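Local coordinates for protein cadherin-5 (PDB 3PPE) that mediates calcium-dependent, homophilic adhesion between endothelial cells as a classical cadherin, represented here by its first two extracellular cadherin domains, at residues T141-I146 with V155-V160; I178-K183 with A195-R200. All blocks are in the same frame, centred on the assembly; numbering follows the deposited sequence.

Both interactions lie in the second cadherin domain (EC2), and they follow one another along the chain. Interaction 1 comes first: 141-146, on edge strand 142-148, meets the turn at 155-160, closing a short excursion of eight residues. Interaction 2 opens only after this loop is complete and pairs 178-183 with 195-200, closing the hairpin of strands 175-184 and 194-202. The loops therefore neither nest nor cross. They meet where strands 142-148 and 175-184 run side by side: Gln145 O lies 2.9 Å from Lys181 N. Interaction 2 thus builds the interior of one sheet, while interaction 1 ties that sheet's edge to the facing sheet containing 153-155 and 160-163.

Interaction 1: T141-I146 with V155-V160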
ATOM      1  N   THR A 141      12.489 -20.385  -8.965  1.00 12.14           N
ATOM      2  CA  THR A 141      12.716 -21.791  -8.797  1.00 12.89           C
ATOM      3  C   THR A 141      12.650 -22.435 -10.192  1.00 13.92           C
ATOM      4  O   THR A 141      11.600 -22.400 -10.831  1.00 16.02           O
ATOM      5  CB  THR A 141      11.616 -22.426  -7.921  1.00 13.15           C
ATOM      6  OG1 THR A 141      11.669 -21.868  -6.605  1.00 11.93           O
ATOM      7  CG2 THR A 141      11.840 -23.928  -7.784  1.00 13.82           C
ATOM      8  N   VAL A 142      13.737 -23.061 -10.644  1.00 13.82           N
ATOM      9  CA  VAL A 142      13.815 -23.577 -12.013  1.00 12.64           C
ATOM     10  C   VAL A 142      13.622 -25.094 -11.964  1.00 12.90           C
ATOM     11  O   VAL A 142      14.180 -25.760 -11.101  1.00 13.68           O
ATOM     12  CB  VAL A 142      15.184 -23.264 -12.650  1.00 13.25           C
ATOM     13  CG1 VAL A 142      15.250 -23.778 -14.122  1.00 12.04           C
ATOM     14  CG2 VAL A 142      15.575 -21.715 -12.553  1.00 13.14           C
ATOM     15  N   THR A 143      12.840 -25.629 -12.897  1.00 13.02           N
ATOM     16  CA  THR A 143      12.655 -27.072 -13.090  1.00 12.26           C
ATOM     17  C   THR A 143      12.963 -27.401 -14.567  1.00 11.45           C
ATOM     18  O   THR A 143      12.928 -26.521 -15.417  1.00 11.47           O
ATOM     19  CB  THR A 143      11.185 -27.547 -12.734  1.00 12.03           C
ATOM     20  OG1 THR A 143      10.281 -27.031 -13.701  1.00 10.42           O
ATOM     21  CG2 THR A 143      10.768 -27.060 -11.373  1.00 12.76           C
ATOM     22  N   TYR A 144      13.308 -28.651 -14.862  1.00 10.76           N
ATOM     23  CA  TYR A 144      13.800 -29.020 -16.184  1.00 10.93           C
ATOM     24  C   TYR A 144      13.060 -30.263 -16.690  1.00 11.36           C
ATOM     25  O   TYR A 144      12.738 -31.135 -15.905  1.00  9.27           O
ATOM     26  CB  TYR A 144      15.295 -29.358 -16.087  1.00 11.00           C
ATOM     27  CG  TYR A 144      16.194 -28.214 -15.656  1.00  9.87           C
ATOM     28  CD1 TYR A 144      16.456 -27.978 -14.308  1.00  9.49           C
ATOM     29  CD2 TYR A 144      16.745 -27.348 -16.601  1.00  8.00           C
ATOM     30  CE1 TYR A 144      17.289 -26.906 -13.894  1.00  9.21           C
ATOM     31  CE2 TYR A 144      17.605 -26.253 -16.194  1.00  8.77           C
ATOM     32  CZ  TYR A 144      17.870 -26.072 -14.861  1.00 11.25           C
ATOM     33  OH  TYR A 144      18.665 -25.037 -14.452  1.00 10.76           O
ATOM     34  N   GLN A 145      12.868 -30.347 -18.011  1.00 12.13           N
ATOM     35  CA  GLN A 145      12.250 -31.487 -18.635  1.00 14.45           C
ATOM     36  C   GLN A 145      13.016 -31.750 -19.945  1.00 13.42           C
ATOM     37  O   GLN A 145      13.459 -30.815 -20.616  1.00 13.37           O
ATOM     38  CB  GLN A 145      10.754 -31.127 -18.878  1.00 14.59           C
ATOM     39  CG  GLN A 145       9.891 -32.161 -19.584  1.00 19.60           C
ATOM     40  CD  GLN A 145       8.426 -31.650 -19.854  1.00 21.71           C
ATOM     41  OE1 GLN A 145       8.093 -30.446 -19.657  1.00 29.93           O
ATOM     42  NE2 GLN A 145       7.572 -32.559 -20.338  1.00 29.28           N
ATOM     43  N   ILE A 146      13.221 -33.015 -20.292  1.00 12.74           N
ATOM     44  CA  ILE A 146      13.678 -33.347 -21.644  1.00 12.69           C
ATOM     45  C   ILE A 146      12.432 -33.554 -22.508  1.00 13.23           C
ATOM     46  O   ILE A 146      11.546 -34.340 -22.148  1.00 12.71           O
ATOM     47  CB  ILE A 146      14.597 -34.589 -21.683  1.00 12.77           C
ATOM     48  CG1 ILE A 146      15.893 -34.300 -20.893  1.00 13.24           C
ATOM     49  CG2 ILE A 146      14.939 -34.985 -23.172  1.00 12.37           C
ATOM     50  CD1 ILE A 146      16.769 -35.526 -20.783  1.00 13.72           C
ATOM     51  N   VAL A 155      16.544 -35.929 -16.909  1.00 11.00           N
ATOM     52  CA  VAL A 155      17.152 -34.756 -16.306  1.00  9.92           C
ATOM     53  C   VAL A 155      16.549 -34.563 -14.918  1.00 10.29           C
ATOM     54  O   VAL A 155      15.347 -34.803 -14.734  1.00 10.56           O
ATOM     55  CB  VAL A 155      16.930 -33.496 -17.185  1.00 10.63           C
ATOM     56  CG1 VAL A 155      15.415 -33.178 -17.329  1.00  7.79           C
ATOM     57  CG2 VAL A 155      17.640 -32.279 -16.572  1.00  9.64           C
ATOM     58  N   ASP A 156      17.360 -34.166 -13.932  1.00 10.05           N
ATOM     59  CA  ASP A 156      16.794 -33.881 -12.610  1.00 10.31           C
ATOM     60  C   ASP A 156      16.452 -32.383 -12.516  1.00 11.25           C
ATOM     61  O   ASP A 156      16.708 -31.628 -13.452  1.00  9.53           O
ATOM     62  CB  ASP A 156      17.656 -34.390 -11.440  1.00  9.72           C
ATOM     63  CG  ASP A 156      18.961 -33.633 -11.243  1.00  9.92           C
ATOM     64  OD1 ASP A 156      19.158 -32.482 -11.705  1.00  8.42           O
ATOM     65  OD2 ASP A 156      19.838 -34.223 -10.574  1.00 10.58           O
ATOM     66  N   ASP A 157      15.893 -31.935 -11.394  1.00 12.50           N
ATOM     67  CA  ASP A 157      15.459 -30.536 -11.346  1.00 12.73           C
ATOM     68  C   ASP A 157      16.620 -29.581 -10.976  1.00 13.17           C
ATOM     69  O   ASP A 157      16.399 -28.353 -10.823  1.00 12.91           O
ATOM     70  CB  ASP A 157      14.184 -30.384 -10.476  1.00 14.72           C
ATOM     71  CG  ASP A 157      12.902 -30.769 -11.233  1.00 17.16           C
ATOM     72  OD1 ASP A 157      12.782 -30.525 -12.489  1.00 17.17           O
ATOM     73  OD2 ASP A 157      12.013 -31.329 -10.561  1.00 18.08           O
ATOM     74  N   SER A 158      17.856 -30.126 -10.868  1.00 11.88           N
ATOM     75  CA  SER A 158      19.080 -29.301 -10.910  1.00 12.64           C
ATOM     76  C   SER A 158      19.674 -29.142 -12.323  1.00 11.85           C
ATOM     77  O   SER A 158      20.693 -28.487 -12.485  1.00 11.96           O
ATOM     78  CB  SER A 158      20.179 -29.845  -9.995  1.00 13.39           C
ATOM     79  OG  SER A 158      19.855 -29.588  -8.620  1.00 20.54           O
ATOM     80  N   GLY A 159      19.061 -29.749 -13.329  1.00 11.34           N
ATOM     81  CA  GLY A 159      19.603 -29.688 -14.692  1.00  9.43           C
ATOM     82  C   GLY A 159      20.658 -30.746 -15.010  1.00 10.13           C
ATOM     83  O   GLY A 159      21.276 -30.705 -16.086  1.00 11.24           O
ATOM     84  N   VAL A 160      20.857 -31.703 -14.113  1.00  9.67           N
ATOM     85  CA  VAL A 160      21.777 -32.813 -14.386  1.00  9.28           C
ATOM     86  C   VAL A 160      21.110 -33.868 -15.286  1.00  9.50           C
ATOM     87  O   VAL A 160      19.991 -34.316 -15.019  1.00  9.26           O
ATOM     88  CB  VAL A 160      22.343 -33.426 -13.095  1.00  9.21           C
ATOM     89  CG1 VAL A 160      23.368 -34.598 -13.389  1.00  9.27           C
ATOM     90  CG2 VAL A 160      23.037 -32.320 -12.231  1.00  8.68           C
TER
HETATM   91  O   HOH W   1      13.179 -33.426 -14.063  1.00 25.00           O
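Tyr144 lays its ring over Gly159, whose CA sits 3.7 Å from the ring centroid and 15° off the ring normal, a CH-pi contact over one face. The Asp157 carbonyl O lies at the ring's edge, near its plane and by CD1 and CE1. With CG anti to the carbonyl carbon (chi1 -63°), the ring extends along the turn, and its OH reaches beyond it to bond Ala128 N on strand 122-129. At the root of the side chain, Tyr144 CB meets Val155 CG2 at 3.8 Å, while Val155 CG1 lies 3.8 Å from Ile146 CG1, these two side chains slanting across each other.

Asp157 folds back alongside Thr143, both side chains pointing the same way, and its OD1 accepts from Tyr144 N at 3.1 Å. This bond is nearly straight (167° at the hydrogen) and uses the anti side of the carboxylate. A water lies within hydrogen-bonding distance of both Tyr144 O and Val155 O, joining the backbones.

The partner segment contains a type I turn from Asp156 to Gly159. Asp156 OD1 accepts from Ser158 N at 2.8 Å, forming an Asx turn, and from Val160 N at 3.0 Å; the donors approach opposite faces of the carboxylate. The backbone angles of Gly159, with phi positive, by themselves call for glycine; a CB would also be tight against the ring, 3.2 Å from Tyr144 CZ. Replacing Tyr144 by alanine removes the ring and hydroxyl, and is likely to uncover Gly159 and leave Ala128 N without that partner.

Within this cadherin domain, the contact connects the edge of one sheet to a turn of the other. Its chemistry combines apolar contact, from an aromatic face and from Val155 against Ile146, with a carboxylate that accepts a backbone N-H of the edge strand.

Interaction 2: I178-K183 with A195-R200; sequences IIVKAK and ATVIIR
Ala195 opens the pairing opposite Val180 as an antiparallel hydrogen-bonded pair: Ala195 O accepts from Val180 N at 2.9 Å, and Ala195 N donates back to Val180 O. In one Val180 conformer, Ala195 CB lies 4.2 Å from Val180 CG1, on the face where Phe104 also packs. Thr196 turns to the other face, in a non-hydrogen-bonded pair with Ile179. Its OG1 is 3.5 Å from Ile179 CD1 in one Ile179 conformer, the two side chains meeting at a slant, and Thr196 CA makes a CH···O contact with Ile178 O at 3.3 Å.

The two strands form a beta hairpin in the Greek-key beta sandwich of the second cadherin domain. Their short segments run at 141° to one another, an antiparallel course with marked twist, between edge strands 108-114 and 142-148 of their sheet.

At Val197 the hydrogen-bonded pattern returns: Val197 O takes the N-H of Ile178 at 2.8 Å, with 169° at the hydrogen, and Val197 N donates to Ile178 O. Side by side and pointing the same way, Ile178 CG1 and Val197 CB approach to 3.6 Å. Ile178 carries CG1 between its backbone N and carbonyl carbon (chi1 72°), which sets that branch against Val197. Beyond, Ile199 sends CD1 to within 3.9 Å of Ile178 CD1, while Val123 of the facing sheet packs against Ile199 and Val126 against Val197 and Val180.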
ATOM      1  N   ILE A 178      19.505 -33.910 -27.897  1.00 16.53           N
ATOM      2  CA  ILE A 178      18.280 -33.891 -27.124  1.00 15.99           C
ATOM      3  C   ILE A 178      17.849 -32.422 -26.849  1.00 14.49           C
ATOM      4  O   ILE A 178      18.667 -31.500 -26.877  1.00 14.91           O
ATOM      5  CB  ILE A 178      18.389 -34.746 -25.805  1.00 15.50           C
ATOM      6  CG1 ILE A 178      19.277 -34.010 -24.821  1.00 16.74           C
ATOM      7  CG2 ILE A 178      18.857 -36.240 -26.120  1.00 13.30           C
ATOM      8  CD1 ILE A 178      19.234 -34.527 -23.364  1.00 18.46           C
ATOM      9  N   ILE A 179      16.571 -32.219 -26.614  1.00 13.08           N
ATOM     10  CA  ILE A 179      16.047 -30.877 -26.351  0.50 12.26           C
ATOM     11  C   ILE A 179      15.572 -30.794 -24.915  1.00 11.69           C
ATOM     12  O   ILE A 179      14.797 -31.647 -24.452  1.00 11.04           O
ATOM     13  CB  ILE A 179      14.878 -30.505 -27.303  0.50 12.13           C
ATOM     14  CG1 ILE A 179      15.248 -30.762 -28.773  0.50 12.45           C
ATOM     15  CG2 ILE A 179      14.444 -29.038 -27.082  0.50 12.10           C
ATOM     16  CD1 ILE A 179      16.447 -29.956 -29.291  0.50 11.86           C
ATOM     17  N   VAL A 180      16.057 -29.779 -24.206  1.00 11.42           N
ATOM     18  CA  VAL A 180      15.663 -29.580 -22.827  0.50 11.10           C
ATOM     19  C   VAL A 180      14.822 -28.295 -22.734  1.00 10.92           C
ATOM     20  O   VAL A 180      14.955 -27.385 -23.555  1.00 10.72           O
ATOM     21  CB  VAL A 180      16.923 -29.626 -21.868  0.50 11.72           C
ATOM     22  CG1 VAL A 180      17.885 -28.468 -22.145  0.50 11.28           C
ATOM     23  CG2 VAL A 180      16.527 -29.698 -20.376  0.50 10.81           C
ATOM     24  N   LYS A 181      13.919 -28.241 -21.765  1.00 11.32           N
ATOM     25  CA  LYS A 181      13.086 -27.089 -21.568  1.00 11.52           C
ATOM     26  C   LYS A 181      13.113 -26.788 -20.068  1.00 11.59           C
ATOM     27  O   LYS A 181      13.104 -27.708 -19.219  1.00 12.59           O
ATOM     28  CB  LYS A 181      11.644 -27.405 -22.015  1.00 12.61           C
ATOM     29  CG  LYS A 181      10.685 -26.176 -21.989  1.00 14.25           C
ATOM     30  CD  LYS A 181       9.333 -26.467 -22.662  1.00 15.74           C
ATOM     31  CE  LYS A 181       8.657 -25.147 -23.150  1.00 21.50           C
ATOM     32  NZ  LYS A 181       7.185 -25.402 -23.518  1.00 27.65           N
ATOM     33  N   ALA A 182      13.148 -25.502 -19.734  1.00 10.56           N
ATOM     34  CA  ALA A 182      13.116 -25.068 -18.342  1.00 10.17           C
ATOM     35  C   ALA A 182      11.859 -24.258 -18.044  1.00 11.15           C
ATOM     36  O   ALA A 182      11.251 -23.683 -18.946  1.00 11.65           O
ATOM     37  CB  ALA A 182      14.362 -24.264 -18.009  1.00  9.69           C
ATOM     38  N   LYS A 183      11.478 -24.214 -16.772  1.00 11.65           N
ATOM     39  CA  LYS A 183      10.162 -23.718 -16.383  1.00 11.91           C
ATOM     40  C   LYS A 183      10.063 -23.546 -14.871  1.00 10.37           C
ATOM     41  O   LYS A 183      10.193 -24.510 -14.117  1.00 11.19           O
ATOM     42  CB  LYS A 183       9.065 -24.661 -16.879  1.00 12.46           C
ATOM     43  CG  LYS A 183       7.692 -24.375 -16.295  1.00 15.96           C
ATOM     44  CD  LYS A 183       6.611 -25.168 -17.014  1.00 15.10           C
ATOM     45  CE  LYS A 183       6.824 -26.663 -16.853  1.00 21.54           C
ATOM     46  NZ  LYS A 183       6.071 -27.210 -15.690  1.00 24.89           N
ATOM     47  N   ALA A 195      16.813 -25.499 -24.914  1.00 14.09           N
ATOM     48  CA  ALA A 195      18.152 -25.601 -25.480  1.00 12.06           C
ATOM     49  C   ALA A 195      18.417 -27.004 -26.018  1.00 12.28           C
ATOM     50  O   ALA A 195      17.609 -27.914 -25.832  1.00 12.63           O
ATOM     51  CB  ALA A 195      19.198 -25.222 -24.443  1.00 10.49           C
ATOM     52  N   THR A 196      19.554 -27.172 -26.685  1.00 12.15           N
ATOM     53  CA  THR A 196      19.950 -28.478 -27.215  1.00 12.36           C
ATOM     54  C   THR A 196      21.152 -28.970 -26.461  1.00 11.61           C
ATOM     55  O   THR A 196      22.066 -28.190 -26.124  1.00 11.99           O
ATOM     56  CB  THR A 196      20.331 -28.345 -28.734  1.00 13.45           C
ATOM     57  OG1 THR A 196      19.226 -27.778 -29.444  1.00 16.44           O
ATOM     58  CG2 THR A 196      20.661 -29.674 -29.397  1.00 12.06           C
ATOM     59  N   VAL A 197      21.157 -30.276 -26.213  1.00 11.87           N
ATOM     60  CA  VAL A 197      22.298 -30.961 -25.651  1.00 12.38           C
ATOM     61  C   VAL A 197      22.758 -32.001 -26.660  1.00 12.62           C
ATOM     62  O   VAL A 197      22.008 -32.897 -27.005  1.00 12.65           O
ATOM     63  CB  VAL A 197      22.001 -31.673 -24.323  1.00 11.86           C
ATOM     64  CG1 VAL A 197      23.306 -32.000 -23.612  1.00 10.51           C
ATOM     65  CG2 VAL A 197      21.126 -30.794 -23.415  1.00 12.53           C
ATOM     66  N   ILE A 198      23.992 -31.855 -27.100  1.00 12.73           N
ATOM     67  CA  ILE A 198      24.629 -32.866 -27.935  1.00 13.71           C
ATOM     68  C   ILE A 198      25.433 -33.758 -27.009  1.00 13.26           C
ATOM     69  O   ILE A 198      26.345 -33.303 -26.311  1.00 13.13           O
ATOM     70  CB  ILE A 198      25.507 -32.220 -29.008  1.00 13.74           C
ATOM     71  CG1 ILE A 198      24.620 -31.385 -29.943  1.00 16.92           C
ATOM     72  CG2 ILE A 198      26.239 -33.303 -29.827  1.00 13.55           C
ATOM     73  CD1 ILE A 198      25.422 -30.296 -30.660  1.00 24.73           C
ATOM     74  N   ILE A 199      25.050 -35.028 -26.972  1.00 13.76           N
ATOM     75  CA  ILE A 199      25.692 -35.998 -26.101  1.00 12.85           C
ATOM     76  C   ILE A 199      26.359 -37.064 -26.984  1.00 14.08           C
ATOM     77  O   ILE A 199      25.683 -37.820 -27.694  1.00 13.32           O
ATOM     78  CB  ILE A 199      24.677 -36.657 -25.189  1.00 12.45           C
ATOM     79  CG1 ILE A 199      24.105 -35.616 -24.216  1.00 12.91           C
ATOM     80  CG2 ILE A 199      25.338 -37.857 -24.413  1.00 11.91           C
ATOM     81  CD1 ILE A 199      22.798 -35.989 -23.633  1.00 15.17           C
ATOM     82  N   ARG A 200      27.678 -37.103 -26.948  1.00 14.56           N
ATOM     83  CA  ARG A 200      28.431 -38.091 -27.712  1.00 16.49           C
ATOM     84  C   ARG A 200      28.637 -39.339 -26.869  1.00 16.27           C
ATOM     85  O   ARG A 200      28.960 -39.245 -25.691  1.00 17.03           O
ATOM     86  CB  ARG A 200      29.800 -37.513 -28.091  1.00 17.66           C
ATOM     87  CG  ARG A 200      29.736 -36.469 -29.158  1.00 21.67           C
ATOM     88  CD  ARG A 200      31.034 -35.692 -29.267  1.00 30.86           C
ATOM     89  NE  ARG A 200      32.182 -36.424 -28.721  1.00 38.26           N
ATOM     90  CZ  ARG A 200      32.852 -36.074 -27.626  1.00 38.15           C
ATOM     91  NH1 ARG A 200      32.508 -34.988 -26.956  1.00 38.14           N
ATOM     92  NH2 ARG A 200      33.867 -36.814 -27.206  1.00 39.38           N
TER